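Local coordinates for protein mitochondrial enolase superfamily member 1 (Homo sapiens, PDB 4A35) that catalyses the magnesium-dependent dehydration of L-fuconate to 2-keto-3-deoxy-L-fuconate, a step in the breakdown of L-fucose, at residues A[188-193]-A[405-410]; A[358-363]-A[390-395]; A[366-371]-A[414-419]; A[178-183]-A[373-378]; A[203-208]-A[236-241]. All blocks are in the same frame, centred on the assembly; numbering follows the deposited sequence. Where two conformers were deposited one is given.

Interactions 1 and 3 are buried. Interactions 2, 4 and 5 are partly buried, and interaction 5 lies farthest from the centre of the chain. Helix 362-377 serves three of the contacts: its N-terminal end enters interaction 2, its middle interaction 3 and its C-terminal end interaction 4. Interaction 1 packs against the same helix through Tyr-188, Tyr-407 and Pro-410. The chemistry differs with place. Interaction 1 is strand pairing by backbone hydrogen bonds. Interaction 2 is bridged by water near residues probably lining the substrate pocket. Interaction 3 centres on a buried histidine, and interaction 4 on an arginine gripping backbone carbonyls. Interaction 5 is mainly apolar packing between two helices, with no hydrogen bond across.

Interaction 1: A[188-193]-A[405-410]; sequences YPAYTT and ASYMPP
Tyr-407 pairs with Tyr-188 across two antiparallel strands. Its CB lies 4.0 Å from CB of Tyr-188, on the same face of the sheet. CG sits anti to the carbonyl carbon (chi1 -81°). This turns the ring edge to the O of Tyr-188, which lies near the ring plane, 3.8 Å from CD2 of Tyr-407. Next along the ring, CE2 of Tyr-407 meets CB of Ala-190 at 3.8 Å. The tip, OH, bonds to the backbone O of Glu-387 in strand 386-388, on the other flank of 188-192.

These strands belong to a small mixed sheet in which 188-192 lies between 386-388 and 406-408, consistent with a place in the barrel domain of the enolase superfamily. Tyr-188 and Tyr-407 form a hydrogen-bonded pair: N of Tyr-188 gives to O of Tyr-407 at 2.9 Å, and N of Tyr-407 to O of Tyr-188 at 2.8 Å. Pro-189 and Ser-406 make the next, non-hydrogen-bonded pair. Beyond them N of Ala-190 bonds to O of Ala-405 at 3.0 Å. The ring of Tyr-188 leads away from strand 406-408, and this residue belongs to a magnesium site with Asp-373 and Ser-380.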
# COMPACT_ATOMS: atom_id res chain seq x y z
N TYR A 188 16.34 16.16 22.71
CA TYR A 188 16.65 15.66 21.37
C TYR A 188 16.57 16.81 20.37
O TYR A 188 15.52 17.44 20.29
CB TYR A 188 15.73 14.49 20.97
CG TYR A 188 16.34 13.68 19.85
CD1 TYR A 188 16.30 14.15 18.53
CD2 TYR A 188 17.06 12.52 20.11
CE1 TYR A 188 16.97 13.47 17.50
CE2 TYR A 188 17.72 11.82 19.09
CZ TYR A 188 17.65 12.29 17.79
OH TYR A 188 18.30 11.62 16.79
N PRO A 189 17.64 17.05 19.58
CA PRO A 189 17.67 18.23 18.69
C PRO A 189 16.53 18.19 17.66
O PRO A 189 16.24 17.12 17.10
CB PRO A 189 19.05 18.14 18.04
CG PRO A 189 19.40 16.63 18.08
CD PRO A 189 18.93 16.32 19.50
N ALA A 190 15.86 19.34 17.45
CA ALA A 190 14.75 19.45 16.49
C ALA A 190 14.98 20.50 15.41
O ALA A 190 15.87 21.34 15.50
CB ALA A 190 13.45 19.78 17.24
N TYR A 191 14.18 20.42 14.35
CA TYR A 191 14.11 21.45 13.32
C TYR A 191 12.66 21.85 13.24
O TYR A 191 11.78 21.04 13.61
CB TYR A 191 14.64 20.96 11.96
CG TYR A 191 13.81 19.94 11.22
CD1 TYR A 191 12.84 20.33 10.30
CD2 TYR A 191 14.12 18.58 11.28
CE1 TYR A 191 12.12 19.40 9.55
CE2 TYR A 191 13.47 17.64 10.46
CZ TYR A 191 12.46 18.06 9.61
OH TYR A 191 11.78 17.16 8.84
N THR A 192 12.40 23.08 12.77
CA THR A 192 11.05 23.55 12.63
C THR A 192 10.55 23.52 11.13
O THR A 192 11.26 23.90 10.21
CB THR A 192 10.85 24.96 13.23
OG1 THR A 192 9.46 25.24 13.13
CG2 THR A 192 11.72 26.07 12.53
N THR A 193 9.29 23.13 10.96
CA THR A 193 8.61 23.12 9.65
C THR A 193 7.59 24.31 9.64
O THR A 193 6.84 24.47 8.69
CB THR A 193 8.03 21.73 9.39
OG1 THR A 193 9.16 20.85 9.34
CG2 THR A 193 7.28 21.59 8.00
N ALA A 405 14.90 24.49 21.24
CA ALA A 405 14.69 23.76 19.98
C ALA A 405 15.08 22.25 20.15
O ALA A 405 15.71 21.66 19.27
CB ALA A 405 15.50 24.40 18.86
N SER A 406 14.72 21.68 21.31
CA SER A 406 15.00 20.27 21.63
C SER A 406 13.82 19.67 22.31
O SER A 406 13.18 20.34 23.14
CB SER A 406 16.24 20.09 22.50
OG SER A 406 17.37 20.76 21.98
N TYR A 407 13.58 18.37 22.03
CA TYR A 407 12.53 17.58 22.66
C TYR A 407 12.98 17.13 24.05
O TYR A 407 13.84 16.24 24.15
CB TYR A 407 12.23 16.34 21.80
CG TYR A 407 11.31 16.60 20.62
CD1 TYR A 407 9.93 16.48 20.75
CD2 TYR A 407 11.83 16.93 19.37
CE1 TYR A 407 9.08 16.57 19.64
CE2 TYR A 407 10.99 17.07 18.25
CZ TYR A 407 9.62 16.90 18.40
OH TYR A 407 8.76 17.02 17.33
N MET A 408 12.35 17.65 25.11
CA MET A 408 12.68 17.18 26.44
C MET A 408 11.96 15.83 26.65
O MET A 408 10.78 15.72 26.25
CB MET A 408 12.30 18.24 27.49
CG MET A 408 13.02 19.55 27.27
SD MET A 408 14.83 19.46 27.06
CE MET A 408 15.29 18.89 28.72
N PRO A 409 12.67 14.79 27.15
CA PRO A 409 12.04 13.46 27.28
C PRO A 409 10.74 13.47 28.10
O PRO A 409 10.75 13.94 29.24
CB PRO A 409 13.12 12.62 27.98
CG PRO A 409 14.41 13.31 27.67
CD PRO A 409 14.04 14.78 27.69
N PRO A 410 9.65 12.88 27.57
CA PRO A 410 8.40 12.80 28.36
C PRO A 410 8.61 12.15 29.74
O PRO A 410 9.36 11.18 29.87
CB PRO A 410 7.48 11.93 27.49
CG PRO A 410 7.95 12.22 26.07
CD PRO A 410 9.47 12.34 26.20

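Interaction 2: A[358-363]-A[390-395]; sequences GGVGLC and DHLHEH
His-391 comes to Gly-359 in a loop contact at the rim of the enolase-superfamily C-terminal barrel domain. Gly-358 probably binds substrate, as Tyr-35 and Gly-25 nearby probably do, so the contact is likely to border the substrate pocket. The loop 358-361 leads into helix 362-377, with Gly-361 at its N-cap position.

In the second segment, His-391 makes its main link through its backbone. A water lies within hydrogen-bonding distance of its O and of O of Gly-359, 3.0 Å from the latter, though it has more acceptors around it than protons to give. A second water accepts from N of Gly-361 and reaches O of His-391 at 3.3 Å. The two loops are thus joined by water, with no direct hydrogen bond between them.

Leu-392 follows and supplies the apolar part. Its CD1 touches CG2 of Val-360 at 4.0 Å, and the two side chains pass at a slant. The same CD1 is 3.9 Å from O of Gly-359. Val-360 also packs on Phe-57 of strand 52-58.

His-393 begins a short 3-10 segment. Its CG is anti to the carbonyl carbon (chi1 -55°), and the end of the ring comes closer to helix 362-377 than its CB does. ND1 bonds to Glu-364 and NE2 to O of Val-389, so both ring nitrogens are satisfied and the rotation of the ring is fixed. Between them, the ring of His-393 turns its CE1 edge to Cys-363, with CE1 3.9 Å from SG, which is near the ring plane.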
# COMPACT_ATOMS: atom_id res chain seq x y z
N GLY A 358 4.82 16.25 13.17
CA GLY A 358 3.79 17.25 12.87
C GLY A 358 2.42 16.60 12.89
O GLY A 358 2.15 15.73 13.72
N GLY A 359 1.54 17.00 11.96
CA GLY A 359 0.20 16.44 11.92
C GLY A 359 -0.55 16.52 13.24
O GLY A 359 -0.47 17.53 13.92
N VAL A 360 -1.30 15.46 13.60
CA VAL A 360 -2.01 15.29 14.87
C VAL A 360 -1.22 14.33 15.73
O VAL A 360 -1.31 13.11 15.51
CB VAL A 360 -3.48 14.72 14.72
CG1 VAL A 360 -4.20 14.69 16.08
CG2 VAL A 360 -4.27 15.51 13.72
N GLY A 361 -0.48 14.85 16.71
CA GLY A 361 0.22 13.99 17.66
C GLY A 361 1.43 13.21 17.19
O GLY A 361 2.01 12.48 17.99
N LEU A 362 1.86 13.34 15.91
CA LEU A 362 3.09 12.60 15.50
C LEU A 362 4.32 13.02 16.35
O LEU A 362 5.13 12.15 16.68
CB LEU A 362 3.39 12.84 14.01
CG LEU A 362 2.25 12.44 13.01
CD1 LEU A 362 2.70 12.73 11.53
CD2 LEU A 362 1.88 10.92 13.15
N CYS A 363 4.47 14.33 16.69
CA CYS A 363 5.58 14.81 17.57
C CYS A 363 5.53 14.04 18.92
O CYS A 363 6.56 13.53 19.40
CB CYS A 363 5.48 16.32 17.82
SG CYS A 363 5.61 17.34 16.33
N ASP A 390 4.46 23.26 15.08
CA ASP A 390 3.77 23.95 16.21
C ASP A 390 2.22 23.78 16.29
O ASP A 390 1.59 24.50 17.06
CB ASP A 390 4.08 25.47 16.17
CG ASP A 390 3.65 26.20 14.89
OD1 ASP A 390 3.55 25.53 13.82
OD2 ASP A 390 3.47 27.44 14.93
N HIS A 391 1.68 22.80 15.55
CA HIS A 391 0.24 22.50 15.46
C HIS A 391 -0.34 21.60 16.59
O HIS A 391 0.24 20.55 16.87
CB HIS A 391 -0.01 21.73 14.12
CG HIS A 391 -0.24 22.57 12.89
ND1 HIS A 391 0.78 23.33 12.31
CD2 HIS A 391 -1.33 22.63 12.08
CE1 HIS A 391 0.27 23.85 11.22
NE2 HIS A 391 -1.00 23.46 11.03
N LEU A 392 -1.54 21.98 17.18
CA LEU A 392 -2.46 21.09 17.91
C LEU A 392 -2.00 20.34 19.16
O LEU A 392 -2.73 19.46 19.66
CB LEU A 392 -2.94 20.01 16.88
CG LEU A 392 -3.55 20.55 15.53
CD1 LEU A 392 -3.86 19.38 14.55
CD2 LEU A 392 -4.78 21.45 15.79
N HIS A 393 -0.86 20.70 19.71
CA HIS A 393 -0.37 20.10 20.95
C HIS A 393 -1.31 20.34 22.14
O HIS A 393 -1.36 19.50 23.03
CB HIS A 393 1.03 20.61 21.30
CG HIS A 393 2.01 20.42 20.18
ND1 HIS A 393 2.47 19.15 19.84
CD2 HIS A 393 2.46 21.31 19.26
CE1 HIS A 393 3.23 19.32 18.77
NE2 HIS A 393 3.26 20.61 18.39
N GLU A 394 -2.11 21.44 22.12
CA GLU A 394 -3.07 21.79 23.19
C GLU A 394 -4.20 20.72 23.31
O GLU A 394 -4.90 20.70 24.33
CB GLU A 394 -3.68 23.20 22.97
CG GLU A 394 -4.54 23.40 21.72
CD GLU A 394 -3.82 23.67 20.41
OE1 GLU A 394 -2.58 23.49 20.35
OE2 GLU A 394 -4.48 24.12 19.45
N HIS A 395 -4.34 19.81 22.31
CA HIS A 395 -5.39 18.78 22.35
C HIS A 395 -4.89 17.48 22.97
O HIS A 395 -5.69 16.55 23.16
CB HIS A 395 -5.97 18.54 20.94
CG HIS A 395 -6.52 19.78 20.31
ND1 HIS A 395 -7.56 20.49 20.89
CD2 HIS A 395 -6.13 20.44 19.20
CE1 HIS A 395 -7.78 21.53 20.11
NE2 HIS A 395 -6.98 21.52 19.06
O HOH W 1 1.90 18.91 15.13
O HOH W 2 0.01 17.49 17.96

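Interaction 3: A[366-371]-A[414-419]; sequences VQHLII and GYSTEM
The rings of His-368 and Tyr-415 meet as an offset edge-to-face pair. Their planes stand at 73° and their centroids are 5.5 Å apart. Tyr-415 brings its edge to the face of His-368, with CD1 3.7 Å from CD2 of the histidine. CA of Tyr-415 also lies over a face of the imidazole. The tyrosine CB points away from the helix. CG anti to the backbone N (chi1 -162°), beside the carbonyl carbon, carries the ring back alongside it. The OH then ends against Leu-369, 3.6 Å from its CD1.

Ser-416 approaches His-368 from another direction. Its OG lies at the edge of the imidazole, near the ring plane, and is hydrogen-bonded to NE2 at 2.9 Å. The bond is almost straight, with an angle of 175°. The other ring nitrogen, ND1, bonds to the backbone N of Trp-136. Both nitrogens of this buried ring are thus satisfied, and the two bonds fix its rotation.

The hydroxyl of Ser-416 has a further partner. A water bonds to OG at 2.8 Å and makes a weak bond with NE2 of Gln-367. That amide nitrogen is held more firmly by the backbone O of Glu-364. O of Gly-414 completes the approach, 3.5 Å from CE1 of His-368.

Helix 135-141 touches both His-368 and Tyr-415. The contact packs a late loop of the chain onto the middle of helix 362-377 of the barrel domain. The loop also reaches the N-terminal domain, through Asp-125 and Cys-53, consistent with the two-domain fold of the enolase superfamily.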
# COMPACT_ATOMS: atom_id res chain seq x y z
N VAL A 366 6.52 10.08 18.12
CA VAL A 366 7.79 9.78 17.50
C VAL A 366 9.01 10.20 18.38
O VAL A 366 10.04 9.54 18.32
CB VAL A 366 7.88 10.29 16.07
CG1 VAL A 366 8.40 11.72 15.98
CG2 VAL A 366 8.70 9.30 15.21
N GLN A 367 8.86 11.22 19.22
CA GLN A 367 9.94 11.66 20.15
C GLN A 367 10.41 10.44 21.03
O GLN A 367 11.59 10.31 21.30
CB GLN A 367 9.44 12.84 21.04
CG GLN A 367 8.29 12.45 21.97
CD GLN A 367 7.86 13.60 22.89
OE1 GLN A 367 8.65 14.53 23.19
NE2 GLN A 367 6.59 13.60 23.25
N HIS A 368 9.46 9.54 21.46
CA HIS A 368 9.83 8.37 22.26
C HIS A 368 10.75 7.46 21.47
O HIS A 368 11.68 6.89 22.03
CB HIS A 368 8.55 7.57 22.67
CG HIS A 368 7.67 8.25 23.68
ND1 HIS A 368 7.81 7.99 25.04
CD2 HIS A 368 6.67 9.13 23.50
CE1 HIS A 368 6.90 8.75 25.64
NE2 HIS A 368 6.17 9.44 24.74
N LEU A 369 10.43 7.26 20.20
CA LEU A 369 11.19 6.32 19.37
C LEU A 369 12.63 6.82 19.13
O LEU A 369 13.59 6.03 19.17
CB LEU A 369 10.45 6.05 18.04
CG LEU A 369 9.04 5.45 18.16
CD1 LEU A 369 8.34 5.37 16.74
CD2 LEU A 369 9.05 4.11 18.82
N ILE A 370 12.79 8.12 18.85
CA ILE A 370 14.11 8.65 18.54
C ILE A 370 14.98 8.86 19.82
O ILE A 370 16.19 8.68 19.74
CB ILE A 370 14.03 9.90 17.63
CG1 ILE A 370 15.32 10.07 16.80
CG2 ILE A 370 13.59 11.20 18.34
CD1 ILE A 370 15.66 8.85 15.74
N ILE A 371 14.34 9.15 20.98
CA ILE A 371 15.08 9.21 22.24
C ILE A 371 15.62 7.78 22.53
O ILE A 371 16.77 7.63 22.90
CB ILE A 371 14.22 9.81 23.35
CG1 ILE A 371 14.07 11.36 23.11
CG2 ILE A 371 14.78 9.49 24.76
CD1 ILE A 371 12.95 11.96 23.91
N GLY A 414 3.25 6.18 29.69
CA GLY A 414 2.51 6.07 28.43
C GLY A 414 3.25 6.55 27.19
O GLY A 414 4.46 6.85 27.24
N TYR A 415 2.51 6.54 26.04
CA TYR A 415 3.11 6.86 24.73
C TYR A 415 2.78 8.33 24.31
O TYR A 415 2.99 8.70 23.15
CB TYR A 415 2.57 5.84 23.71
CG TYR A 415 3.34 5.68 22.42
CD1 TYR A 415 4.60 6.27 22.26
CD2 TYR A 415 2.82 4.93 21.37
CE1 TYR A 415 5.28 6.20 21.05
CE2 TYR A 415 3.52 4.80 20.17
CZ TYR A 415 4.72 5.50 19.99
OH TYR A 415 5.44 5.35 18.84
N SER A 416 2.23 9.16 25.27
CA SER A 416 1.81 10.57 24.99
C SER A 416 0.72 10.62 23.89
O SER A 416 0.57 11.65 23.21
CB SER A 416 2.98 11.44 24.53
OG SER A 416 4.08 11.34 25.42
N THR A 417 -0.00 9.51 23.71
CA THR A 417 -1.09 9.39 22.69
C THR A 417 -2.42 9.98 23.21
O THR A 417 -3.34 10.22 22.43
CB THR A 417 -1.35 7.89 22.40
OG1 THR A 417 -1.35 7.25 23.68
CG2 THR A 417 -0.28 7.23 21.52
N GLU A 418 -2.57 10.07 24.55
CA GLU A 418 -3.84 10.45 25.14
C GLU A 418 -4.31 11.86 24.75
O GLU A 418 -3.56 12.83 24.88
CB GLU A 418 -3.80 10.32 26.67
CG GLU A 418 -5.18 10.50 27.28
CD GLU A 418 -5.23 9.97 28.70
OE1 GLU A 418 -4.24 9.35 29.15
OE2 GLU A 418 -6.24 10.27 29.38
N MET A 419 -5.57 11.94 24.22
CA MET A 419 -6.10 13.24 23.85
C MET A 419 -7.04 13.72 24.92
O MET A 419 -7.65 12.91 25.64
CB MET A 419 -6.79 13.19 22.49
CG MET A 419 -5.78 12.88 21.37
SD MET A 419 -6.53 12.88 19.70
CE MET A 419 -6.65 14.71 19.39
O HOH W 3 4.70 14.03 25.53

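Interaction 4: A[178-183]-A[373-378]; sequences EREKQM and DYISVS. With EDO (1,2-ethanediol), chain G.
Two almost antiparallel helices, 176-186 and the C-terminal end of 362-377, meet here, their short segments running at 176° with axes 8.8 Å apart. The second helix has a wider pi-type turn at 373-377. Arg-179, Tyr-374 and Ile-375 carry most of the contact. The aliphatic part of the arginine lies across the tyrosine ring: CD stands over one face, 3.9 Å from the ring centroid, in a CH-pi contact. A bend at chi3 (-62°) takes the guanidinium past the ring, its plane almost perpendicular to it.

There Arg-179 grips the O of Ile-375 side-on with two nitrogens, NH2 at 2.9 Å and NE at 3.1 Å. Both come from the same face of that carbonyl. NE also makes a weak bond to O of Tyr-374, and NH1 bonds to O of Ile-174. With an alanine here, the O of Ile-375 would probably lose both donors and one face of the Tyr-374 ring its cover.

Met-183 flanks the ring obliquely. Its CG is 3.6 Å from CD2 of Tyr-374, and its SD makes a Met-aromatic contact. CD1 of Ile-375 packs at 3.8 Å from CB of Glu-180, whose carboxylate pairs with Lys-137. OH of Tyr-374 bonds to a 1,2-ethanediol, probably from the crystallisation liquor. The positive charge of Arg-179 probably strengthens its bonds to the backbone carbonyls of Tyr-374 and Ile-375.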
# COMPACT_ATOMS: atom_id res chain seq x y z
N GLU A 178 24.82 7.35 30.52
CA GLU A 178 25.38 8.66 30.10
C GLU A 178 24.46 9.29 29.02
O GLU A 178 24.12 10.47 29.13
CB GLU A 178 26.83 8.52 29.60
CG GLU A 178 27.82 8.16 30.73
CD GLU A 178 27.91 6.67 31.10
OE1 GLU A 178 27.14 5.86 30.53
OE2 GLU A 178 28.70 6.34 32.00
N ARG A 179 24.01 8.49 28.03
CA ARG A 179 23.11 8.99 26.99
C ARG A 179 21.71 9.34 27.54
O ARG A 179 21.15 10.39 27.16
CB ARG A 179 23.03 8.03 25.81
CG ARG A 179 24.37 8.05 25.06
CD ARG A 179 24.27 7.35 23.71
NE ARG A 179 23.94 5.91 23.83
CZ ARG A 179 24.80 4.95 24.17
NH1 ARG A 179 26.07 5.24 24.44
NH2 ARG A 179 24.39 3.68 24.24
N GLU A 180 21.16 8.52 28.45
CA GLU A 180 19.89 8.89 29.07
C GLU A 180 20.05 10.20 29.88
O GLU A 180 19.21 11.09 29.75
CB GLU A 180 19.31 7.76 29.93
CG GLU A 180 18.02 8.18 30.62
CD GLU A 180 17.34 7.06 31.36
OE1 GLU A 180 17.55 5.89 30.97
OE2 GLU A 180 16.59 7.34 32.33
N LYS A 181 21.17 10.37 30.65
CA LYS A 181 21.43 11.63 31.36
C LYS A 181 21.46 12.80 30.41
O LYS A 181 20.84 13.83 30.70
CB LYS A 181 22.75 11.60 32.16
CG LYS A 181 22.57 11.35 33.65
CD LYS A 181 23.18 10.02 34.07
CE LYS A 181 23.34 9.88 35.56
NZ LYS A 181 23.86 8.54 35.93
N GLN A 182 22.12 12.63 29.24
CA GLN A 182 22.25 13.69 28.21
C GLN A 182 20.86 14.13 27.68
O GLN A 182 20.56 15.33 27.56
CB GLN A 182 23.12 13.16 27.06
CG GLN A 182 23.16 14.06 25.83
CD GLN A 182 23.72 15.44 26.13
OE1 GLN A 182 24.66 15.60 26.92
NE2 GLN A 182 23.18 16.45 25.47
N MET A 183 20.01 13.13 27.41
CA MET A 183 18.65 13.34 26.94
C MET A 183 17.83 14.11 27.98
O MET A 183 17.18 15.09 27.62
CB MET A 183 17.97 11.99 26.59
CG MET A 183 18.48 11.44 25.28
SD MET A 183 18.11 12.45 23.75
CE MET A 183 19.64 13.38 23.55
N ASP A 373 16.19 5.50 20.26
CA ASP A 373 17.22 5.28 19.25
C ASP A 373 18.59 5.80 19.78
O ASP A 373 19.60 5.08 19.73
CB ASP A 373 16.86 5.95 17.92
CG ASP A 373 17.97 5.74 16.92
OD1 ASP A 373 18.20 4.58 16.53
OD2 ASP A 373 18.69 6.73 16.60
N TYR A 374 18.62 7.07 20.22
CA TYR A 374 19.86 7.66 20.75
C TYR A 374 20.44 6.89 21.93
O TYR A 374 21.65 6.61 21.96
CB TYR A 374 19.65 9.14 21.18
CG TYR A 374 20.92 9.75 21.77
CD1 TYR A 374 22.03 9.99 20.97
CD2 TYR A 374 21.01 10.04 23.13
CE1 TYR A 374 23.20 10.52 21.51
CE2 TYR A 374 22.18 10.58 23.68
CZ TYR A 374 23.27 10.82 22.87
OH TYR A 374 24.42 11.33 23.42
N ILE A 375 19.60 6.62 22.94
CA ILE A 375 20.08 5.96 24.16
C ILE A 375 20.53 4.50 23.89
O ILE A 375 21.56 4.08 24.41
CB ILE A 375 19.02 6.01 25.28
CG1 ILE A 375 18.75 7.48 25.72
CG2 ILE A 375 19.43 5.12 26.47
CD1 ILE A 375 17.45 7.65 26.58
N SER A 376 19.74 3.74 23.11
CA SER A 376 19.97 2.29 23.01
C SER A 376 20.36 1.73 21.65
O SER A 376 20.69 0.53 21.59
CB SER A 376 18.70 1.56 23.47
OG SER A 376 18.39 1.84 24.83
N VAL A 377 20.24 2.50 20.55
CA VAL A 377 20.48 1.87 19.23
C VAL A 377 21.63 2.55 18.47
O VAL A 377 22.65 1.91 18.28
CB VAL A 377 19.18 1.79 18.35
CG1 VAL A 377 19.46 1.16 16.97
CG2 VAL A 377 18.08 1.00 19.08
N SER A 378 21.42 3.79 17.96
CA SER A 378 22.49 4.48 17.19
C SER A 378 23.58 5.05 18.12
O SER A 378 24.70 5.20 17.67
CB SER A 378 21.90 5.57 16.32
OG SER A 378 21.28 6.53 17.15
C1 EDO G . 27.26 12.04 21.06
O1 EDO G . 26.40 11.12 21.70
C2 EDO G . 26.50 12.91 20.05
O2 EDO G . 26.46 12.23 18.81

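Interaction 5: A[203-208]-A[236-241]; sequences DTLKQL and QIIRDM
Leu-205 and Ile-237 form the tight side of this contact. CG of Leu-205 is anti to the backbone N (chi1 179°), which directs both methyl groups at the facing helix. CD2 of Leu-205 meets CG2 of Ile-237 at 3.8 Å, and the side chains pass at a slant. CD1 of Leu-205 reaches CG1 of Ile-238 at 4.0 Å, where the two chains cross nearly at a right angle. Ile-238 continues inward to Leu-248 of strand 247-251. Shortening Leu-205 to alanine is likely to open a gap facing Ile-237 and Ile-238.

The helices are 202-214 and 228-242, successive outer helices of the modified (beta/alpha)7-beta barrel of this enolase-superfamily family, joined through strand 219-223. Their short segments run in the same general direction, at a crossing angle of -32° with axes 9.8 Å apart.

Toward solvent the contact is less buried and is made by Lys-206 and Met-241, which touch at few points. Lys-206 is exposed, yet its CG lies 3.7 Å from CG2 of Ile-237. The rest of the lysine extends outward. Met-241, bent at chi2 and chi3, folds its CE back to 3.4 Å from the O of Lys-206, and its side chain also touches Cys-209 and Ala-210. No hydrogen bond joins the two segments.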
# COMPACT_ATOMS: atom_id res chain seq x y z
N ASP A 203 5.96 39.10 3.31
CA ASP A 203 5.84 39.66 4.66
C ASP A 203 5.50 38.58 5.67
O ASP A 203 6.18 38.49 6.70
CB ASP A 203 4.78 40.77 4.68
CG ASP A 203 5.24 42.08 4.06
OD1 ASP A 203 6.48 42.26 3.90
OD2 ASP A 203 4.37 42.94 3.77
N THR A 204 4.49 37.75 5.38
CA THR A 204 4.11 36.66 6.31
C THR A 204 5.30 35.72 6.57
O THR A 204 5.58 35.34 7.72
CB THR A 204 2.94 35.86 5.74
OG1 THR A 204 1.78 36.69 5.70
CG2 THR A 204 2.64 34.62 6.56
N LEU A 205 5.97 35.31 5.49
CA LEU A 205 7.09 34.37 5.62
C LEU A 205 8.24 35.03 6.41
O LEU A 205 8.84 34.35 7.26
CB LEU A 205 7.55 33.91 4.24
CG LEU A 205 8.73 32.94 4.20
CD1 LEU A 205 8.47 31.71 5.04
CD2 LEU A 205 9.06 32.58 2.75
N LYS A 206 8.54 36.34 6.15
CA LYS A 206 9.59 37.03 6.92
C LYS A 206 9.23 37.06 8.42
O LYS A 206 10.10 36.85 9.25
CB LYS A 206 9.86 38.45 6.38
CG LYS A 206 10.45 38.47 4.98
CD LYS A 206 10.30 39.82 4.30
CE LYS A 206 10.95 39.81 2.93
NZ LYS A 206 10.86 41.13 2.23
N GLN A 207 7.94 37.29 8.75
CA GLN A 207 7.44 37.34 10.14
C GLN A 207 7.62 35.98 10.85
O GLN A 207 8.15 35.94 11.98
CB GLN A 207 5.96 37.77 10.15
CG GLN A 207 5.79 39.28 9.90
CD GLN A 207 4.38 39.79 9.72
OE1 GLN A 207 3.52 39.19 9.04
NE2 GLN A 207 4.13 40.98 10.24
N LEU A 208 7.24 34.88 10.19
CA LEU A 208 7.39 33.52 10.76
C LEU A 208 8.86 33.17 11.01
O LEU A 208 9.20 32.63 12.08
CB LEU A 208 6.76 32.48 9.84
CG LEU A 208 5.25 32.58 9.71
CD1 LEU A 208 4.79 31.74 8.55
CD2 LEU A 208 4.55 32.17 11.02
N GLN A 236 14.84 32.03 -1.08
CA GLN A 236 15.64 33.28 -0.98
C GLN A 236 15.32 34.02 0.33
O GLN A 236 16.23 34.38 1.08
CB GLN A 236 15.41 34.21 -2.18
CG GLN A 236 16.41 35.38 -2.25
CD GLN A 236 17.82 34.90 -2.45
OE1 GLN A 236 18.14 34.28 -3.45
NE2 GLN A 236 18.67 35.09 -1.47
N ILE A 237 14.04 34.18 0.63
CA ILE A 237 13.61 34.86 1.87
C ILE A 237 14.14 34.11 3.10
O ILE A 237 14.72 34.73 3.99
CB ILE A 237 12.07 35.05 1.92
CG1 ILE A 237 11.64 36.15 0.91
CG2 ILE A 237 11.57 35.36 3.35
CD1 ILE A 237 10.23 36.08 0.48
N ILE A 238 13.97 32.77 3.15
CA ILE A 238 14.39 32.03 4.33
C ILE A 238 15.92 32.10 4.47
O ILE A 238 16.42 32.42 5.55
CB ILE A 238 13.86 30.58 4.32
CG1 ILE A 238 12.30 30.59 4.37
CG2 ILE A 238 14.44 29.78 5.50
CD1 ILE A 238 11.68 29.13 4.05
N ARG A 239 16.66 31.78 3.40
CA ARG A 239 18.12 31.76 3.42
C ARG A 239 18.70 33.15 3.81
O ARG A 239 19.64 33.18 4.59
CB ARG A 239 18.68 31.20 2.08
CG ARG A 239 20.20 30.98 2.04
CD ARG A 239 20.74 30.24 3.24
NE ARG A 239 20.86 28.80 3.01
CZ ARG A 239 21.19 27.94 3.96
NH1 ARG A 239 21.37 28.35 5.21
NH2 ARG A 239 21.31 26.64 3.67
N ASP A 240 18.06 34.27 3.39
CA ASP A 240 18.47 35.63 3.77
C ASP A 240 18.17 35.93 5.25
O ASP A 240 18.91 36.71 5.86
CB ASP A 240 17.78 36.69 2.90
CG ASP A 240 18.23 36.76 1.45
OD1 ASP A 240 19.31 36.15 1.11
OD2 ASP A 240 17.51 37.37 0.63
N MET A 241 17.05 35.37 5.80
CA MET A 241 16.67 35.59 7.22
C MET A 241 17.56 34.77 8.14
O MET A 241 17.99 35.27 9.17
CB MET A 241 15.20 35.20 7.51
CG MET A 241 14.10 36.09 6.91
SD MET A 241 13.96 37.77 7.53
CE MET A 241 13.47 37.47 9.25